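Local atomic coordinates of unknown conserved protein BH2331 (Bacillus halodurans, PDB entry 1VL5), a protein that is of unknown function but probably acts as a methyltransferase that uses S-adenosylmethionine as its methyl donor. Residues Phe152-Glu157 with His164-Lys169; Asp147-Phe152 with Tyr225-Ile230. All blocks are in the same frame, centred on the assembly; numbering follows the deposited sequence.

Contact 1. Residues Phe152-Glu157 with His164-Lys169; sequences FYNYVE and HHRAWK
The imidazole of His164 is sandwiched: CB of Glu157 sits over the centre of one face, 3.5 Å from the ring centroid, and the backbone N of Arg166 lies near the rim of the opposite face. At its edge, NE2 donates to OD1 of Asn154 over 2.8 Å, with the oxygen 1° out of the ring plane. The Tyr153 ring carries CG of Glu157 near the rim of one face and meets the methyl CB of Ala167 at its edge, 3.7 Å from CE2. Asn154 does the central work, because a primary amide offers both an acceptor and a donor. Its OD1 also takes the backbone N-H of Ala167 on a lone pair (2.8 Å, N-H...O 164°), while ND2 gives a hydrogen to O of the same residue (2.9 Å), an oxygen close to the amide plane. A helix side chain thus pairs with one loop residue as a neighbouring strand might, tying helix 147-160 to the loop that leads into helix 170-180 in this Rossmann-like methyltransferase fold. A leucine here, with no amide, would probably leave NE2 of His164 and the backbone N and O of Ala167 without these bonds and weaken the loop's hold on the helix. ND2 also donates to OD1 of Asp150, so bonds on both polar atoms fix the amide's rotation. The nearby NH1 of Arg166 is a second donor, not a partner of ND2; it pairs with Asp150. The imidazole reaches the helix because CG of His164 stands anti to the backbone N (chi1 175°).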
ATOM      1  N   PHE A 152      14.105  12.325  -2.414  1.00 27.69           N
ATOM      2  CA  PHE A 152      13.524  13.043  -3.520  1.00 25.86           C
ATOM      3  C   PHE A 152      12.174  12.472  -3.891  1.00 29.11           C
ATOM      4  O   PHE A 152      11.216  13.225  -4.085  1.00 31.65           O
ATOM      5  CB  PHE A 152      14.505  12.974  -4.718  1.00 27.55           C
ATOM      6  CG  PHE A 152      13.947  13.527  -5.996  1.00 30.03           C
ATOM      7  CD1 PHE A 152      13.916  14.890  -6.240  1.00 31.98           C
ATOM      8  CD2 PHE A 152      13.447  12.694  -6.951  1.00 30.22           C
ATOM      9  CE1 PHE A 152      13.398  15.368  -7.408  1.00 33.34           C
ATOM     10  CE2 PHE A 152      12.922  13.187  -8.088  1.00 35.84           C
ATOM     11  CZ  PHE A 152      12.902  14.518  -8.327  1.00 30.49           C
ATOM     12  N   TYR A 153      12.115  11.138  -3.998  1.00 26.35           N
ATOM     13  CA  TYR A 153      10.905  10.411  -4.359  1.00 28.41           C
ATOM     14  C   TYR A 153       9.848  10.744  -3.326  1.00 29.99           C
ATOM     15  O   TYR A 153       8.747  11.113  -3.663  1.00 31.67           O
ATOM     16  CB  TYR A 153      11.148   8.878  -4.417  1.00 29.87           C
ATOM     17  CG  TYR A 153       9.872   8.116  -4.589  1.00 28.63           C
ATOM     18  CD1 TYR A 153       9.172   8.182  -5.780  1.00 32.34           C
ATOM     19  CD2 TYR A 153       9.315   7.364  -3.534  1.00 30.28           C
ATOM     20  CE1 TYR A 153       7.935   7.504  -5.942  1.00 34.60           C
ATOM     21  CE2 TYR A 153       8.041   6.701  -3.696  1.00 32.43           C
ATOM     22  CZ  TYR A 153       7.382   6.784  -4.890  1.00 31.74           C
ATOM     23  OH  TYR A 153       6.145   6.145  -5.076  1.00 37.61           O
ATOM     24  N   ASN A 154      10.207  10.653  -2.053  1.00 29.41           N
ATOM     25  CA  ASN A 154       9.266  10.907  -1.006  1.00 27.87           C
ATOM     26  C   ASN A 154       8.828  12.399  -0.952  1.00 30.30           C
ATOM     27  O   ASN A 154       7.652  12.692  -0.695  1.00 28.98           O
ATOM     28  CB  ASN A 154       9.835  10.451   0.335  1.00 29.35           C
ATOM     29  CG  ASN A 154       9.514   9.014   0.624  1.00 26.21           C
ATOM     30  OD1 ASN A 154       8.342   8.668   0.744  1.00 30.60           O
ATOM     31  ND2 ASN A 154      10.536   8.150   0.663  1.00 27.53           N
ATOM     32  N   TYR A 155       9.763  13.323  -1.171  1.00 30.38           N
ATOM     33  CA  TYR A 155       9.405  14.766  -1.200  1.00 30.25           C
ATOM     34  C   TYR A 155       8.343  15.031  -2.284  1.00 30.85           C
ATOM     35  O   TYR A 155       7.309  15.683  -2.069  1.00 30.25           O
ATOM     36  CB  TYR A 155      10.646  15.639  -1.444  1.00 35.54           C
ATOM     37  CG  TYR A 155      10.302  17.101  -1.652  1.00 33.33           C
ATOM     38  CD1 TYR A 155      10.241  17.980  -0.589  1.00 43.70           C
ATOM     39  CD2 TYR A 155      10.009  17.585  -2.928  1.00 37.02           C
ATOM     40  CE1 TYR A 155       9.887  19.336  -0.799  1.00 48.56           C
ATOM     41  CE2 TYR A 155       9.656  18.917  -3.146  1.00 45.87           C
ATOM     42  CZ  TYR A 155       9.586  19.799  -2.094  1.00 48.11           C
ATOM     43  OH  TYR A 155       9.236  21.149  -2.381  1.00 48.32           O
ATOM     44  N   VAL A 156       8.569  14.457  -3.445  1.00 30.35           N
ATOM     45  CA  VAL A 156       7.630  14.553  -4.558  1.00 29.63           C
ATOM     46  C   VAL A 156       6.250  13.950  -4.263  1.00 30.57           C
ATOM     47  O   VAL A 156       5.195  14.536  -4.601  1.00 26.28           O
ATOM     48  CB  VAL A 156       8.278  13.912  -5.812  1.00 31.77           C
ATOM     49  CG1 VAL A 156       7.301  13.802  -6.922  1.00 37.78           C
ATOM     50  CG2 VAL A 156       9.544  14.765  -6.254  1.00 34.19           C
ATOM     51  N   GLU A 157       6.237  12.775  -3.638  1.00 28.30           N
ATOM     52  CA  GLU A 157       4.987  12.135  -3.239  1.00 30.66           C
ATOM     53  C   GLU A 157       4.157  13.010  -2.291  1.00 27.47           C
ATOM     54  O   GLU A 157       2.904  13.098  -2.404  1.00 29.69           O
ATOM     55  CB  GLU A 157       5.305  10.826  -2.529  1.00 33.08           C
ATOM     56  CG  GLU A 157       5.788   9.753  -3.417  1.00 33.69           C
ATOM     57  CD  GLU A 157       4.748   9.364  -4.433  1.00 37.25           C
ATOM     58  OE1 GLU A 157       3.601   9.053  -4.063  1.00 41.88           O
ATOM     59  OE2 GLU A 157       5.094   9.379  -5.621  1.00 46.19           O
ATOM     60  N   HIS A 164       0.590  11.950   2.575  1.00 27.06           N
ATOM     61  CA  HIS A 164       1.664  10.985   2.432  1.00 28.75           C
ATOM     62  C   HIS A 164       2.618  11.112   3.620  1.00 31.33           C
ATOM     63  O   HIS A 164       3.094  12.215   3.925  1.00 31.89           O
ATOM     64  CB  HIS A 164       2.419  11.249   1.138  1.00 29.21           C
ATOM     65  CG  HIS A 164       3.634  10.396   0.934  1.00 26.58           C
ATOM     66  ND1 HIS A 164       3.577   9.170   0.331  1.00 26.87           N
ATOM     67  CD2 HIS A 164       4.936  10.593   1.258  1.00 22.92           C
ATOM     68  CE1 HIS A 164       4.794   8.670   0.235  1.00 25.15           C
ATOM     69  NE2 HIS A 164       5.640   9.509   0.797  1.00 27.13           N
ATOM     70  N   HIS A 165       2.903  10.004   4.301  1.00 27.10           N
ATOM     71  CA  HIS A 165       3.977  10.021   5.282  1.00 25.14           C
ATOM     72  C   HIS A 165       5.314   9.578   4.690  1.00 29.47           C
ATOM     73  O   HIS A 165       6.260  10.374   4.536  1.00 29.61           O
ATOM     74  CB  HIS A 165       3.617   9.188   6.504  1.00 27.48           C
ATOM     75  CG  HIS A 165       4.716   9.145   7.530  1.00 37.03           C
ATOM     76  ND1 HIS A 165       5.447  10.261   7.870  1.00 38.63           N
ATOM     77  CD2 HIS A 165       5.217   8.131   8.273  1.00 33.91           C
ATOM     78  CE1 HIS A 165       6.357   9.932   8.768  1.00 43.84           C
ATOM     79  NE2 HIS A 165       6.232   8.649   9.043  1.00 28.08           N
ATOM     80  N   ARG A 166       5.416   8.298   4.348  1.00 29.62           N
ATOM     81  CA  ARG A 166       6.686   7.784   3.838  1.00 28.90           C
ATOM     82  C   ARG A 166       6.516   6.490   3.105  1.00 26.19           C
ATOM     83  O   ARG A 166       5.815   5.593   3.564  1.00 24.74           O
ATOM     84  CB  ARG A 166       7.709   7.599   4.962  1.00 31.40           C
ATOM     85  CG  ARG A 166       9.001   7.016   4.495  1.00 30.66           C
ATOM     86  CD  ARG A 166      10.133   7.107   5.535  1.00 32.85           C
ATOM     87  NE  ARG A 166      11.273   6.270   5.138  1.00 36.71           N
ATOM     88  CZ  ARG A 166      12.099   6.548   4.121  1.00 34.22           C
ATOM     89  NH1 ARG A 166      11.917   7.619   3.391  1.00 33.29           N
ATOM     90  NH2 ARG A 166      13.089   5.724   3.806  1.00 33.50           N
ATOM     91  N   ALA A 167       7.102   6.448   1.922  1.00 27.86           N
ATOM     92  CA  ALA A 167       7.369   5.222   1.188  1.00 28.68           C
ATOM     93  C   ALA A 167       8.747   4.755   1.623  1.00 30.84           C
ATOM     94  O   ALA A 167       9.732   5.431   1.386  1.00 27.65           O
ATOM     95  CB  ALA A 167       7.329   5.487  -0.319  1.00 31.12           C
ATOM     96  N   TRP A 168       8.790   3.608   2.302  1.00 28.48           N
ATOM     97  CA  TRP A 168       9.973   3.131   2.948  1.00 26.84           C
ATOM     98  C   TRP A 168      10.812   2.341   1.950  1.00 27.09           C
ATOM     99  O   TRP A 168      10.287   1.864   0.909  1.00 25.07           O
ATOM    100  CB  TRP A 168       9.599   2.287   4.167  1.00 26.74           C
ATOM    101  CG  TRP A 168       8.843   3.047   5.175  1.00 26.53           C
ATOM    102  CD1 TRP A 168       7.499   3.341   5.143  1.00 27.70           C
ATOM    103  CD2 TRP A 168       9.352   3.653   6.376  1.00 24.75           C
ATOM    104  NE1 TRP A 168       7.159   4.089   6.246  1.00 25.59           N
ATOM    105  CE2 TRP A 168       8.277   4.306   7.007  1.00 27.35           C
ATOM    106  CE3 TRP A 168      10.597   3.682   6.986  1.00 30.31           C
ATOM    107  CZ2 TRP A 168       8.422   4.989   8.215  1.00 26.97           C
ATOM    108  CZ3 TRP A 168      10.747   4.392   8.163  1.00 31.29           C
ATOM    109  CH2 TRP A 168       9.661   5.005   8.781  1.00 31.77           C
ATOM    110  N   LYS A 169      12.113   2.251   2.236  1.00 26.77           N
ATOM    111  CA  LYS A 169      13.029   1.402   1.463  1.00 26.54           C
ATOM    112  C   LYS A 169      12.602  -0.048   1.649  1.00 28.73           C
ATOM    113  O   LYS A 169      12.043  -0.419   2.693  1.00 27.27           O
ATOM    114  CB  LYS A 169      14.496   1.528   1.887  1.00 27.67           C
ATOM    115  CG  LYS A 169      15.089   2.959   1.915  1.00 24.23           C
ATOM    116  CD  LYS A 169      16.518   2.887   2.464  1.00 28.89           C
ATOM    117  CE  LYS A 169      17.351   4.200   2.576  1.00 32.67           C
ATOM    118  NZ  LYS A 169      17.210   5.101   1.455  1.00 36.91           N
TER

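Contact 2. Residues Asp147-Phe152 with Tyr225-Ile230; sequences DAFDVF and YQKFKI
Phe149 lays one face of its ring against the aliphatic part of Lys227: CB of Lys227 stands 3.9 Å from the ring centroid, almost straight above it, in a CH-pi contact, and CG of Lys227 comes within 3.6 Å of CD2 of Phe149. The lysine suits this place because its methylenes can cover an aromatic ring while the ammonium end leads away from the contact. With CG anti to the backbone N (chi1 175°), the same methylene also lies over the centre of the Phe228 ring, so it serves both phenylalanines, and the chain bends further along. Phe228 in turn points its edge at the face of Phe149 in an offset edge-to-face pair, with centroids 5.8 Å apart and planes at 82°. CZ of Phe228 also approaches the backbone O of Phe149, 3.5 Å away and near the plane of the ring. The three phenylalanines form an aromatic cluster that joins the first turns of helix 147-160 to the end of helix 222-227, just before strand 231-233. Phe149 and Phe152, three residues apart, lie on the same side of their helix and both reach Phe228. The Phe152 ring is oblique to that of Phe228, with planes at 40°; CD2 of Phe152 is 3.6 Å from CE2 of Phe228, and the two side chains run antiparallel alongside each other. Tyr224 meets both Phe149 and Phe152 edge-to-face, while Pro144 touches Phe149 and Lys227.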
ATOM      1  N   ASP A 147      19.934   7.184  -0.790  1.00 25.98           N
ATOM      2  CA  ASP A 147      19.244   8.137   0.084  1.00 28.06           C
ATOM      3  C   ASP A 147      18.749   9.381  -0.607  1.00 28.56           C
ATOM      4  O   ASP A 147      17.667   9.894  -0.255  1.00 28.88           O
ATOM      5  CB  ASP A 147      20.094   8.546   1.308  1.00 27.81           C
ATOM      6  CG  ASP A 147      20.334   7.403   2.256  1.00 32.58           C
ATOM      7  OD1 ASP A 147      19.349   6.746   2.715  1.00 35.92           O
ATOM      8  OD2 ASP A 147      21.500   7.100   2.476  1.00 31.39           O
ATOM      9  N   ALA A 148      19.542   9.892  -1.554  1.00 30.00           N
ATOM     10  CA  ALA A 148      19.166  11.086  -2.294  1.00 32.04           C
ATOM     11  C   ALA A 148      17.913  10.835  -3.105  1.00 31.09           C
ATOM     12  O   ALA A 148      17.018  11.698  -3.133  1.00 31.11           O
ATOM     13  CB  ALA A 148      20.276  11.539  -3.211  1.00 31.91           C
ATOM     14  N   PHE A 149      17.838   9.658  -3.731  1.00 28.45           N
ATOM     15  CA  PHE A 149      16.661   9.274  -4.515  1.00 27.58           C
ATOM     16  C   PHE A 149      15.452   8.929  -3.680  1.00 30.55           C
ATOM     17  O   PHE A 149      14.286   9.162  -4.075  1.00 30.60           O
ATOM     18  CB  PHE A 149      17.019   8.145  -5.507  1.00 26.54           C
ATOM     19  CG  PHE A 149      18.077   8.535  -6.530  1.00 26.87           C
ATOM     20  CD1 PHE A 149      18.171   9.839  -6.998  1.00 32.24           C
ATOM     21  CD2 PHE A 149      18.891   7.565  -7.115  1.00 27.94           C
ATOM     22  CE1 PHE A 149      19.136  10.205  -7.916  1.00 32.04           C
ATOM     23  CE2 PHE A 149      19.855   7.909  -8.065  1.00 31.72           C
ATOM     24  CZ  PHE A 149      19.944   9.239  -8.498  1.00 31.17           C
ATOM     25  N   ASP A 150      15.717   8.321  -2.529  1.00 32.22           N
ATOM     26  CA  ASP A 150      14.719   8.097  -1.504  1.00 30.71           C
ATOM     27  C   ASP A 150      14.054   9.406  -1.065  1.00 27.21           C
ATOM     28  O   ASP A 150      12.837   9.571  -1.109  1.00 29.85           O
ATOM     29  CB  ASP A 150      15.420   7.421  -0.301  1.00 31.67           C
ATOM     30  CG  ASP A 150      14.513   7.200   0.916  1.00 34.43           C
ATOM     31  OD1 ASP A 150      13.365   7.635   0.948  1.00 30.52           O
ATOM     32  OD2 ASP A 150      14.985   6.610   1.878  1.00 30.67           O
ATOM     33  N   VAL A 151      14.872  10.337  -0.612  1.00 29.24           N
ATOM     34  CA  VAL A 151      14.392  11.593  -0.106  1.00 30.48           C
ATOM     35  C   VAL A 151      13.606  12.375  -1.193  1.00 28.26           C
ATOM     36  O   VAL A 151      12.530  12.968  -0.921  1.00 28.62           O
ATOM     37  CB  VAL A 151      15.544  12.387   0.518  1.00 30.25           C
ATOM     38  CG1 VAL A 151      15.093  13.767   1.018  1.00 41.95           C
ATOM     39  CG2 VAL A 151      16.110  11.614   1.739  1.00 32.54           C
ATOM     40  N   PHE A 152      14.105  12.325  -2.414  1.00 27.69           N
ATOM     41  CA  PHE A 152      13.524  13.043  -3.520  1.00 25.86           C
ATOM     42  C   PHE A 152      12.174  12.472  -3.891  1.00 29.11           C
ATOM     43  O   PHE A 152      11.216  13.225  -4.085  1.00 31.65           O
ATOM     44  CB  PHE A 152      14.505  12.974  -4.718  1.00 27.55           C
ATOM     45  CG  PHE A 152      13.947  13.527  -5.996  1.00 30.03           C
ATOM     46  CD1 PHE A 152      13.916  14.890  -6.240  1.00 31.98           C
ATOM     47  CD2 PHE A 152      13.447  12.694  -6.951  1.00 30.22           C
ATOM     48  CE1 PHE A 152      13.398  15.368  -7.408  1.00 33.34           C
ATOM     49  CE2 PHE A 152      12.922  13.187  -8.088  1.00 35.84           C
ATOM     50  CZ  PHE A 152      12.902  14.518  -8.327  1.00 30.49           C
ATOM     51  N   TYR A 225      16.872  12.218 -13.534  1.00 29.97           N
ATOM     52  CA  TYR A 225      16.054  11.885 -14.713  1.00 31.39           C
ATOM     53  C   TYR A 225      16.302  10.459 -15.113  1.00 30.37           C
ATOM     54  O   TYR A 225      15.407   9.781 -15.585  1.00 27.04           O
ATOM     55  CB  TYR A 225      16.448  12.741 -15.921  1.00 33.74           C
ATOM     56  CG  TYR A 225      15.874  14.143 -16.004  1.00 27.33           C
ATOM     57  CD1 TYR A 225      16.287  15.149 -15.133  1.00 30.69           C
ATOM     58  CD2 TYR A 225      14.966  14.466 -17.003  1.00 27.95           C
ATOM     59  CE1 TYR A 225      15.754  16.465 -15.255  1.00 29.26           C
ATOM     60  CE2 TYR A 225      14.430  15.733 -17.129  1.00 29.76           C
ATOM     61  CZ  TYR A 225      14.830  16.735 -16.270  1.00 29.52           C
ATOM     62  OH  TYR A 225      14.296  17.996 -16.460  1.00 32.81           O
ATOM     63  N   GLN A 226      17.561  10.021 -14.997  1.00 29.60           N
ATOM     64  CA  GLN A 226      17.904   8.660 -15.379  1.00 30.26           C
ATOM     65  C   GLN A 226      17.279   7.678 -14.394  1.00 29.96           C
ATOM     66  O   GLN A 226      16.708   6.677 -14.829  1.00 31.83           O
ATOM     67  CB  GLN A 226      19.400   8.424 -15.433  1.00 29.38           C
ATOM     68  CG  GLN A 226      20.101   9.192 -16.524  1.00 37.26           C
ATOM     69  CD  GLN A 226      21.636   9.148 -16.419  1.00 39.53           C
ATOM     70  OE1 GLN A 226      22.235   9.352 -15.347  1.00 44.30           O
ATOM     71  NE2 GLN A 226      22.275   8.903 -17.563  1.00 47.85           N
ATOM     72  N   LYS A 227      17.383   7.963 -13.090  1.00 26.61           N
ATOM     73  CA  LYS A 227      16.821   7.080 -12.065  1.00 30.61           C
ATOM     74  C   LYS A 227      15.321   6.877 -12.261  1.00 30.97           C
ATOM     75  O   LYS A 227      14.848   5.743 -12.237  1.00 30.75           O
ATOM     76  CB  LYS A 227      17.068   7.598 -10.639  1.00 28.31           C
ATOM     77  CG  LYS A 227      16.386   6.749  -9.571  1.00 29.53           C
ATOM     78  CD  LYS A 227      16.895   5.317  -9.566  1.00 27.52           C
ATOM     79  CE  LYS A 227      16.242   4.437  -8.490  1.00 30.80           C
ATOM     80  NZ  LYS A 227      16.854   3.009  -8.428  1.00 27.15           N
ATOM     81  N   PHE A 228      14.596   7.986 -12.436  1.00 29.28           N
ATOM     82  CA  PHE A 228      13.123   7.952 -12.461  1.00 28.01           C
ATOM     83  C   PHE A 228      12.528   8.029 -13.861  1.00 28.72           C
ATOM     84  O   PHE A 228      11.334   8.262 -14.031  1.00 27.89           O
ATOM     85  CB  PHE A 228      12.604   9.061 -11.571  1.00 26.97           C
ATOM     86  CG  PHE A 228      12.986   8.883 -10.127  1.00 25.73           C
ATOM     87  CD1 PHE A 228      12.348   7.925  -9.353  1.00 26.99           C
ATOM     88  CD2 PHE A 228      14.019   9.636  -9.550  1.00 30.81           C
ATOM     89  CE1 PHE A 228      12.689   7.745  -8.033  1.00 27.94           C
ATOM     90  CE2 PHE A 228      14.364   9.437  -8.220  1.00 30.43           C
ATOM     91  CZ  PHE A 228      13.674   8.503  -7.467  1.00 32.32           C
ATOM     92  N   LYS A 229      13.375   7.842 -14.867  1.00 30.19           N
ATOM     93  CA  LYS A 229      12.965   7.854 -16.288  1.00 29.14           C
ATOM     94  C   LYS A 229      12.040   9.019 -16.596  1.00 28.23           C
ATOM     95  O   LYS A 229      10.949   8.840 -17.163  1.00 31.76           O
ATOM     96  CB  LYS A 229      12.294   6.543 -16.627  1.00 30.24           C
ATOM     97  CG  LYS A 229      13.131   5.300 -16.303  1.00 30.56           C
ATOM     98  CD  LYS A 229      14.535   5.283 -16.945  1.00 45.38           C
ATOM     99  N   ILE A 230      12.443  10.186 -16.128  1.00 25.90           N
ATOM    100  CA  ILE A 230      11.630  11.404 -16.235  1.00 27.73           C
ATOM    101  C   ILE A 230      11.525  11.796 -17.718  1.00 29.17           C
ATOM    102  O   ILE A 230      12.545  11.864 -18.413  1.00 27.77           O
ATOM    103  CB  ILE A 230      12.237  12.523 -15.368  1.00 30.07           C
ATOM    104  CG1 ILE A 230      12.195  12.121 -13.890  1.00 33.15           C
ATOM    105  CG2 ILE A 230      11.507  13.827 -15.536  1.00 31.66           C
ATOM    106  CD1 ILE A 230      12.996  13.012 -12.970  1.00 30.80           C
TER

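In the fold
Both contacts use helix 147-160, and their centres are 11 Å apart. Contact 1 fastens the helix to the polar loop that follows it, whereas contact 2 packs its first turns against a much later part of the chain. Phe152 belongs to both ranges, but it touches across contact 2 alone. Asp150 links the two: its OD2 forms a salt bridge with NZ of Lys169 at 2.7 Å, and its OD1 another with NH1 of Arg166 at 2.8 Å. On the apolar side, CB of Tyr153 packs 4.0 Å from CZ of Phe228, so that the tyrosine of contact 1 continues the apolar packing of contact 2.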